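Local atomic coordinates of ribosome biogenesis GTPase A (Thermotoga maritima, PDB entry 3CNL), a protein that binds GTP through a circularly permuted GTPase domain, probably hydrolyses it, and probably acts at a late step of 50S ribosomal subunit assembly. Residues L164-L169 with F189-R194. Numbering follows the deposited sequence.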
loop_
_atom_site.group_PDB
_atom_site.type_symbol
_atom_site.label_atom_id
_atom_site.label_comp_id
_atom_site.label_asym_id
_atom_site.label_seq_id
_atom_site.Cartn_x
_atom_site.Cartn_y
_atom_site.Cartn_z
ATOM N N LEU A 164 -1.350 -13.481 -2.425
ATOM C CA LEU A 164 -1.150 -12.106 -2.925
ATOM C C LEU A 164 -2.465 -11.315 -2.993
ATOM O O LEU A 164 -2.531 -10.173 -2.546
ATOM C CB LEU A 164 -0.422 -12.115 -4.279
ATOM C CG LEU A 164 -0.216 -10.740 -4.934
ATOM C CD1 LEU A 164 0.675 -9.842 -4.084
ATOM C CD2 LEU A 164 0.307 -10.857 -6.392
ATOM N N ALA A 165 -3.523 -11.934 -3.510
ATOM C CA ALA A 165 -4.840 -11.290 -3.532
ATOM C C ALA A 165 -5.322 -10.959 -2.112
ATOM O O ALA A 165 -5.823 -9.861 -1.864
ATOM C CB ALA A 165 -5.858 -12.177 -4.264
ATOM N N ALA A 166 -5.154 -11.902 -1.185
ATOM C CA ALA A 166 -5.597 -11.731 0.189
ATOM C C ALA A 166 -4.888 -10.528 0.834
ATOM O O ALA A 166 -5.529 -9.699 1.455
ATOM C CB ALA A 166 -5.322 -12.992 0.974
ATOM N N LYS A 167 -3.578 -10.424 0.630
ATOM C CA LYS A 167 -2.760 -9.332 1.193
ATOM C C LYS A 167 -3.084 -7.961 0.583
ATOM O O LYS A 167 -3.188 -6.941 1.298
ATOM C CB LYS A 167 -1.275 -9.686 1.069
ATOM C CG LYS A 167 -0.813 -10.664 2.144
ATOM C CD LYS A 167 0.434 -11.408 1.735
ATOM C CE LYS A 167 0.939 -12.232 2.922
ATOM N NZ LYS A 167 2.055 -13.140 2.513
ATOM N N LEU A 168 -3.260 -7.936 -0.731
ATOM C CA LEU A 168 -3.741 -6.726 -1.407
ATOM C C LEU A 168 -5.150 -6.320 -0.975
ATOM O O LEU A 168 -5.466 -5.129 -0.936
ATOM C CB LEU A 168 -3.665 -6.864 -2.925
ATOM C CG LEU A 168 -2.277 -6.983 -3.561
ATOM C CD1 LEU A 168 -2.419 -7.298 -5.040
ATOM C CD2 LEU A 168 -1.513 -5.652 -3.363
ATOM N N LEU A 169 -6.006 -7.291 -0.683
ATOM C CA LEU A 169 -7.297 -6.978 -0.068
ATOM C C LEU A 169 -7.153 -6.302 1.293
ATOM O O LEU A 169 -7.851 -5.325 1.612
ATOM C CB LEU A 169 -8.141 -8.267 0.078
ATOM C CG LEU A 169 -9.490 -8.179 0.786
ATOM C CD1 LEU A 169 -10.425 -7.308 -0.019
ATOM C CD2 LEU A 169 -10.080 -9.597 0.921
ATOM N N PHE A 189 -8.703 -13.388 6.029
ATOM C CA PHE A 189 -9.114 -13.485 7.439
ATOM C C PHE A 189 -8.073 -14.277 8.255
ATOM O O PHE A 189 -7.692 -13.858 9.339
ATOM C CB PHE A 189 -10.530 -14.096 7.593
ATOM C CG PHE A 189 -10.979 -14.193 9.020
ATOM C CD1 PHE A 189 -11.254 -13.038 9.750
ATOM C CD2 PHE A 189 -11.082 -15.425 9.652
ATOM C CE1 PHE A 189 -11.644 -13.120 11.101
ATOM C CE2 PHE A 189 -11.471 -15.514 10.991
ATOM C CZ PHE A 189 -11.756 -14.366 11.707
ATOM N N GLU A 190 -7.589 -15.390 7.711
ATOM C CA GLU A 190 -6.542 -16.187 8.371
ATOM C C GLU A 190 -5.300 -15.335 8.703
ATOM O O GLU A 190 -4.777 -15.373 9.822
ATOM C CB GLU A 190 -6.160 -17.379 7.481
ATOM C CG GLU A 190 -5.102 -18.303 8.055
ATOM C CD GLU A 190 -4.883 -19.518 7.168
ATOM O OE1 GLU A 190 -5.250 -20.632 7.596
ATOM O OE2 GLU A 190 -4.387 -19.366 6.030
ATOM N N ILE A 191 -4.849 -14.558 7.731
ATOM C CA ILE A 191 -3.701 -13.665 7.917
ATOM C C ILE A 191 -3.999 -12.643 8.995
ATOM O O ILE A 191 -3.186 -12.446 9.911
ATOM C CB ILE A 191 -3.289 -12.954 6.598
ATOM C CG1 ILE A 191 -2.823 -13.971 5.562
ATOM C CG2 ILE A 191 -2.171 -11.895 6.853
ATOM C CD1 ILE A 191 -2.830 -13.409 4.146
ATOM N N PHE A 192 -5.183 -12.029 8.915
ATOM C CA PHE A 192 -5.617 -11.102 9.938
ATOM C C PHE A 192 -5.643 -11.769 11.326
ATOM O O PHE A 192 -5.030 -11.275 12.287
ATOM C CB PHE A 192 -6.993 -10.507 9.595
ATOM C CG PHE A 192 -7.521 -9.611 10.661
ATOM C CD1 PHE A 192 -7.020 -8.322 10.799
ATOM C CD2 PHE A 192 -8.483 -10.070 11.574
ATOM C CE1 PHE A 192 -7.483 -7.491 11.803
ATOM C CE2 PHE A 192 -8.953 -9.240 12.589
ATOM C CZ PHE A 192 -8.458 -7.955 12.702
ATOM N N ALA A 193 -6.348 -12.889 11.407
ATOM C CA ALA A 193 -6.583 -13.586 12.659
ATOM C C ALA A 193 -5.264 -13.940 13.308
ATOM O O ALA A 193 -5.076 -13.678 14.497
ATOM C CB ALA A 193 -7.403 -14.834 12.422
ATOM N N ARG A 194 -4.341 -14.500 12.527
ATOM C CA ARG A 194 -3.001 -14.779 13.033
ATOM C C ARG A 194 -2.258 -13.529 13.519
ATOM O O ARG A 194 -1.653 -13.570 14.583
ATOM C CB ARG A 194 -2.162 -15.530 12.000
ATOM C CG ARG A 194 -2.594 -16.987 11.813
ATOM C CD ARG A 194 -1.380 -17.923 11.821
ATOM N NE ARG A 194 -0.748 -17.989 13.145
ATOM C CZ ARG A 194 0.540 -18.253 13.363
ATOM N NH1 ARG A 194 1.375 -18.471 12.348
ATOM N NH2 ARG A 194 0.999 -18.288 14.609
#
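Helix-to-helix packing between 164-169 and 189-194, in the all-helical part of this circularly permuted GTPase, comes down to a single isoleucine methyl, a compact example of how one branched side chain can reach across to the neighbouring helix. Ile191 of helix 182-196 directs its CB at helix 162-170, and with CG1 anti to its carbonyl carbon (chi1 -63°) and the chain extended to the end (chi2 162°), CD1 becomes the foremost atom. That methyl meets two successive residues: CD1 of Ile191 lies 4.1 Å from CB of Ala166 and 4.0 Å from CG of Lys167. CE of Lys167 lies 4.1 Å from CD1 of Ile191, because the lysine chain runs extended beyond CG and crosses the isoleucine at about a right angle, giving its methylenes to the apolar contact. The ammonium group is engaged elsewhere, NZ forming a salt bridge with Asp163 one turn earlier in the same helix. No hydrogen bond links the two segments, and the nearest CA atoms, those of Lys167 and Ile191, stand 8.1 Å apart. Around this contact, Ile191 also touches Asp163 and Leu170, Ala166 packs on Arg187 and Ala188, and helix 224-236 receives Leu169 on Phe232 and Phe192 on Val235, joining three helices beyond the nucleotide-binding sheet.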